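Local coordinates for protein VAL-1 (Chlorella virus, PDB 3GNE) that acts as an alginate lyase of polysaccharide lyase family 14, cleaving alginate chains, probably by beta-elimination, at residues 17-29 with 55-67. Numbering follows the deposited sequence.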
loop_
_atom_site.group_PDB
_atom_site.type_symbol
_atom_site.label_atom_id
_atom_site.label_comp_id
_atom_site.label_asym_id
_atom_site.label_seq_id
_atom_site.Cartn_x
_atom_site.Cartn_y
_atom_site.Cartn_z
ATOM N N GLY A 17 -10.672 -12.717 -10.922
ATOM C CA GLY A 17 -9.968 -13.347 -12.059
ATOM C C GLY A 17 -8.609 -13.855 -11.575
ATOM O O GLY A 17 -8.508 -14.457 -10.479
ATOM N N SER A 18 -7.578 -13.605 -12.370
ATOM C CA SER A 18 -6.283 -14.166 -12.046
ATOM C C SER A 18 -5.673 -13.456 -10.847
ATOM O O SER A 18 -4.586 -13.909 -10.407
ATOM C CB SER A 18 -5.321 -14.055 -13.216
ATOM O OG SER A 18 -5.068 -12.684 -13.470
ATOM N N TRP A 19 -6.272 -12.393 -10.320
ATOM C CA TRP A 19 -5.714 -11.783 -9.114
ATOM C C TRP A 19 -6.018 -12.597 -7.853
ATOM O O TRP A 19 -5.350 -12.356 -6.811
ATOM C CB TRP A 19 -6.239 -10.338 -8.917
ATOM C CG TRP A 19 -5.388 -9.382 -9.699
ATOM C CD1 TRP A 19 -4.930 -9.535 -10.982
ATOM C CD2 TRP A 19 -4.882 -8.129 -9.250
ATOM N NE1 TRP A 19 -4.162 -8.447 -11.356
ATOM C CE2 TRP A 19 -4.125 -7.569 -10.292
ATOM C CE3 TRP A 19 -4.999 -7.427 -8.031
ATOM C CZ2 TRP A 19 -3.491 -6.333 -10.177
ATOM C CZ3 TRP A 19 -4.359 -6.195 -7.923
ATOM C CH2 TRP A 19 -3.600 -5.657 -8.995
ATOM N N ASN A 20 -6.999 -13.511 -7.878
ATOM C CA ASN A 20 -7.301 -14.302 -6.666
ATOM C C ASN A 20 -7.587 -13.365 -5.477
ATOM O O ASN A 20 -6.967 -13.452 -4.408
ATOM C CB ASN A 20 -6.176 -15.256 -6.348
ATOM C CG ASN A 20 -5.717 -16.046 -7.587
ATOM O OD1 ASN A 20 -4.533 -16.035 -7.965
ATOM N ND2 ASN A 20 -6.678 -16.732 -8.150
ATOM N N VAL A 21 -8.540 -12.468 -5.715
ATOM C CA VAL A 21 -8.914 -11.491 -4.676
ATOM C C VAL A 21 -9.738 -12.168 -3.606
ATOM O O VAL A 21 -10.647 -12.934 -3.922
ATOM C CB VAL A 21 -9.725 -10.361 -5.294
ATOM C CG1 VAL A 21 -10.308 -9.444 -4.232
ATOM C CG2 VAL A 21 -8.804 -9.528 -6.223
ATOM N N ASP A 22 -9.387 -11.871 -2.363
ATOM C CA ASP A 22 -10.123 -12.460 -1.237
ATOM C C ASP A 22 -10.270 -11.372 -0.157
ATOM O O ASP A 22 -9.638 -10.303 -0.245
ATOM C CB ASP A 22 -9.383 -13.675 -0.695
ATOM C CG ASP A 22 -10.227 -14.675 0.071
ATOM O OD1 ASP A 22 -11.474 -14.579 0.125
ATOM O OD2 ASP A 22 -9.608 -15.639 0.634
ATOM N N GLY A 23 -11.077 -11.640 0.843
ATOM C CA GLY A 23 -11.144 -10.720 1.979
ATOM C C GLY A 23 -11.651 -9.341 1.606
ATOM O O GLY A 23 -11.193 -8.338 2.205
ATOM N N VAL A 24 -12.567 -9.228 0.675
ATOM C CA VAL A 24 -13.057 -7.873 0.274
ATOM C C VAL A 24 -13.943 -7.320 1.369
ATOM O O VAL A 24 -14.978 -7.907 1.712
ATOM C CB VAL A 24 -13.812 -7.960 -1.044
ATOM C CG1 VAL A 24 -14.262 -6.556 -1.505
ATOM C CG2 VAL A 24 -12.967 -8.616 -2.151
ATOM N N ASN A 25 -13.546 -6.188 1.912
ATOM C CA ASN A 25 -14.472 -5.440 2.800
ATOM C C ASN A 25 -14.907 -4.214 1.996
ATOM O O ASN A 25 -14.136 -3.251 1.890
ATOM C CB ASN A 25 -13.814 -4.988 4.082
ATOM C CG ASN A 25 -13.517 -6.095 5.000
ATOM O OD1 ASN A 25 -14.187 -6.323 6.008
ATOM N ND2 ASN A 25 -12.503 -6.890 4.668
ATOM N N MET A 26 -16.115 -4.285 1.425
ATOM C CA MET A 26 -16.598 -3.154 0.617
ATOM C C MET A 26 -17.100 -2.006 1.510
ATOM O O MET A 26 -17.002 -0.863 1.090
ATOM C CB MET A 26 -17.724 -3.556 -0.332
ATOM C CG MET A 26 -17.302 -4.443 -1.496
ATOM S SD MET A 26 -15.939 -3.830 -2.459
ATOM C CE MET A 26 -16.507 -2.371 -3.332
ATOM N N LYS A 27 -17.620 -2.337 2.677
ATOM C CA LYS A 27 -18.075 -1.274 3.603
ATOM C C LYS A 27 -19.114 -0.440 2.873
ATOM O O LYS A 27 -20.094 -1.013 2.330
ATOM C CB LYS A 27 -16.907 -0.473 4.177
ATOM C CG LYS A 27 -15.955 -1.403 4.969
ATOM C CD LYS A 27 -14.748 -0.547 5.405
ATOM C CE LYS A 27 -13.717 -1.256 6.152
ATOM N NZ LYS A 27 -12.726 -0.365 6.744
ATOM N N LYS A 28 -18.959 0.892 2.845
ATOM C CA LYS A 28 -19.857 1.799 2.134
ATOM C C LYS A 28 -19.350 2.163 0.753
ATOM O O LYS A 28 -19.946 3.027 0.113
ATOM C CB LYS A 28 -20.032 3.109 2.933
ATOM C CG LYS A 28 -20.859 2.837 4.203
ATOM C CD LYS A 28 -21.087 4.180 4.906
ATOM C CE LYS A 28 -22.037 3.903 6.074
ATOM N NZ LYS A 28 -22.617 5.206 6.544
ATOM N N SER A 29 -18.272 1.519 0.334
ATOM C CA SER A 29 -17.709 1.791 -0.992
ATOM C C SER A 29 -18.413 0.974 -2.072
ATOM O O SER A 29 -19.163 0.046 -1.753
ATOM C CB SER A 29 -16.216 1.498 -0.972
ATOM O OG SER A 29 -15.561 2.355 -0.010
ATOM N N GLY A 55 -16.305 5.603 12.879
ATOM C CA GLY A 55 -17.026 5.673 11.583
ATOM C C GLY A 55 -16.604 4.610 10.621
ATOM O O GLY A 55 -15.592 3.923 10.732
ATOM N N VAL A 56 -17.420 4.427 9.566
ATOM C CA VAL A 56 -17.156 3.483 8.492
ATOM C C VAL A 56 -16.405 4.219 7.390
ATOM O O VAL A 56 -16.819 5.278 6.911
ATOM C CB VAL A 56 -18.482 2.910 7.934
ATOM C CG1 VAL A 56 -18.211 1.951 6.790
ATOM C CG2 VAL A 56 -19.235 2.194 9.054
ATOM N N GLY A 57 -15.282 3.627 6.951
ATOM C CA GLY A 57 -14.620 4.287 5.846
ATOM C C GLY A 57 -13.688 3.393 5.077
ATOM O O GLY A 57 -13.063 2.461 5.606
ATOM N N GLY A 58 -13.597 3.686 3.796
ATOM C CA GLY A 58 -12.673 3.022 2.874
ATOM C C GLY A 58 -13.178 1.670 2.421
ATOM O O GLY A 58 -14.355 1.372 2.458
ATOM N N PHE A 59 -12.195 0.846 1.999
ATOM C CA PHE A 59 -12.488 -0.534 1.586
ATOM C C PHE A 59 -11.159 -1.274 1.587
ATOM O O PHE A 59 -10.099 -0.639 1.563
ATOM C CB PHE A 59 -13.201 -0.651 0.232
ATOM C CG PHE A 59 -12.354 -0.319 -0.998
ATOM C CD1 PHE A 59 -11.924 -1.367 -1.808
ATOM C CD2 PHE A 59 -11.998 0.979 -1.339
ATOM C CE1 PHE A 59 -11.160 -1.150 -2.952
ATOM C CE2 PHE A 59 -11.235 1.229 -2.485
ATOM C CZ PHE A 59 -10.828 0.167 -3.266
ATOM N N SER A 60 -11.266 -2.600 1.588
ATOM C CA SER A 60 -10.043 -3.410 1.596
ATOM C C SER A 60 -10.252 -4.671 0.779
ATOM O O SER A 60 -11.362 -5.101 0.559
ATOM C CB SER A 60 -9.666 -3.751 3.053
ATOM O OG SER A 60 -10.622 -4.611 3.615
ATOM N N PHE A 61 -9.087 -5.253 0.411
ATOM C CA PHE A 61 -9.091 -6.607 -0.176
ATOM C C PHE A 61 -7.649 -7.097 -0.172
ATOM O O PHE A 61 -6.733 -6.305 -0.085
ATOM C CB PHE A 61 -9.671 -6.644 -1.602
ATOM C CG PHE A 61 -8.914 -5.850 -2.636
ATOM C CD1 PHE A 61 -7.914 -6.499 -3.393
ATOM C CD2 PHE A 61 -9.214 -4.525 -2.915
ATOM C CE1 PHE A 61 -7.241 -5.822 -4.386
ATOM C CE2 PHE A 61 -8.515 -3.798 -3.883
ATOM C CZ PHE A 61 -7.539 -4.485 -4.607
ATOM N N SER A 62 -7.472 -8.423 -0.300
ATOM C CA SER A 62 -6.120 -8.916 -0.573
ATOM C C SER A 62 -6.146 -9.625 -1.926
ATOM O O SER A 62 -7.216 -9.952 -2.446
ATOM C CB SER A 62 -5.650 -9.869 0.522
ATOM O OG SER A 62 -6.529 -10.998 0.604
ATOM N N ALA A 63 -4.937 -9.848 -2.449
ATOM C CA ALA A 63 -4.822 -10.557 -3.707
ATOM C C ALA A 63 -3.474 -11.244 -3.746
ATOM O O ALA A 63 -2.469 -10.711 -3.258
ATOM C CB ALA A 63 -4.947 -9.623 -4.894
ATOM N N VAL A 64 -3.422 -12.395 -4.378
ATOM C CA VAL A 64 -2.154 -13.107 -4.649
ATOM C C VAL A 64 -2.178 -13.424 -6.140
ATOM O O VAL A 64 -2.553 -14.528 -6.550
ATOM C CB VAL A 64 -1.995 -14.359 -3.775
ATOM C CG1 VAL A 64 -0.626 -14.963 -3.978
ATOM C CG2 VAL A 64 -2.157 -14.057 -2.258
ATOM N N PRO A 65 -1.879 -12.460 -7.011
ATOM C CA PRO A 65 -2.154 -12.695 -8.425
ATOM C C PRO A 65 -1.275 -13.732 -9.052
ATOM O O PRO A 65 -0.084 -13.861 -8.756
ATOM C CB PRO A 65 -1.988 -11.313 -9.054
ATOM C CG PRO A 65 -2.239 -10.384 -7.845
ATOM C CD PRO A 65 -1.484 -11.079 -6.703
ATOM N N ASP A 66 -1.922 -14.476 -9.993
ATOM C CA ASP A 66 -1.093 -15.368 -10.822
ATOM C C ASP A 66 -0.044 -14.541 -11.549
ATOM O O ASP A 66 -0.380 -13.546 -12.212
ATOM C CB ASP A 66 -1.990 -16.042 -11.831
ATOM C CG ASP A 66 -3.118 -16.808 -11.200
ATOM O OD1 ASP A 66 -3.052 -17.220 -10.017
ATOM O OD2 ASP A 66 -4.095 -17.088 -11.902
ATOM N N GLY A 67 1.228 -14.940 -11.469
ATOM C CA GLY A 67 2.270 -14.112 -12.089
ATOM C C GLY A 67 3.059 -13.309 -11.038
ATOM O O GLY A 67 4.021 -12.609 -11.373
HETATM O O HOH W 1 -2.511 -11.842 -12.430
HETATM O O HOH W 2 -14.324 1.229 8.451
HETATM O O HOH W 3 -16.720 2.659 3.301
#
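Asp22 and Ser62, and farther along Asn25 and Ser60, are antiparallel hydrogen-bonded pairs that join edge strand 21-25 to strand 59-63 in one sheet of a concanavalin-like beta sandwich. Ser62 N reaches Asp22 O at 2.9 Å in a nearly straight bond (173°), and Asn25 N reaches Ser60 O at 2.8 Å from above the carbonyl plane. Between the pairs the register slips by one residue, a beta bulge at Gly23 and Val24. On the serine face Asn25 ND2 makes weak bonds to Ser60 OG and Gly23 O. On the face of Val21 and Ala63, CG1 of Val21 lies 3.9 Å from CD1 of Phe61; Val24, in the bulge, points away from the partner strand but still lays CG2 against Phe61 CB. At one end Pro65 CG sits over a face of the Trp19 indole, 3.9 Å from the centroid of its five-membered ring, while Ala63 CB meets CE3; Asp66 N bonds to Ser18 O almost in line with the carbonyl. At the other, a type II' turn from Met26 to Ser29 swings two side chains back: Ser29 OG donates to Gly58 O from well above the carbonyl plane, and the Lys27 side chain, stretched out from CG onward (chi2 175°, chi3 -179°), brings NZ to Gly57 O at 3.1 Å. Water links that NZ to Gly57 N, and another water joins Lys28 N to Gly58 O. Phe59 and Phe61 both meet Trp217 of strand 212-221, next in the sheet, whereas Trp19 packs on Phe238 and Met240 and Phe59 on Phe235 of strand 231-241, in the opposing sheet.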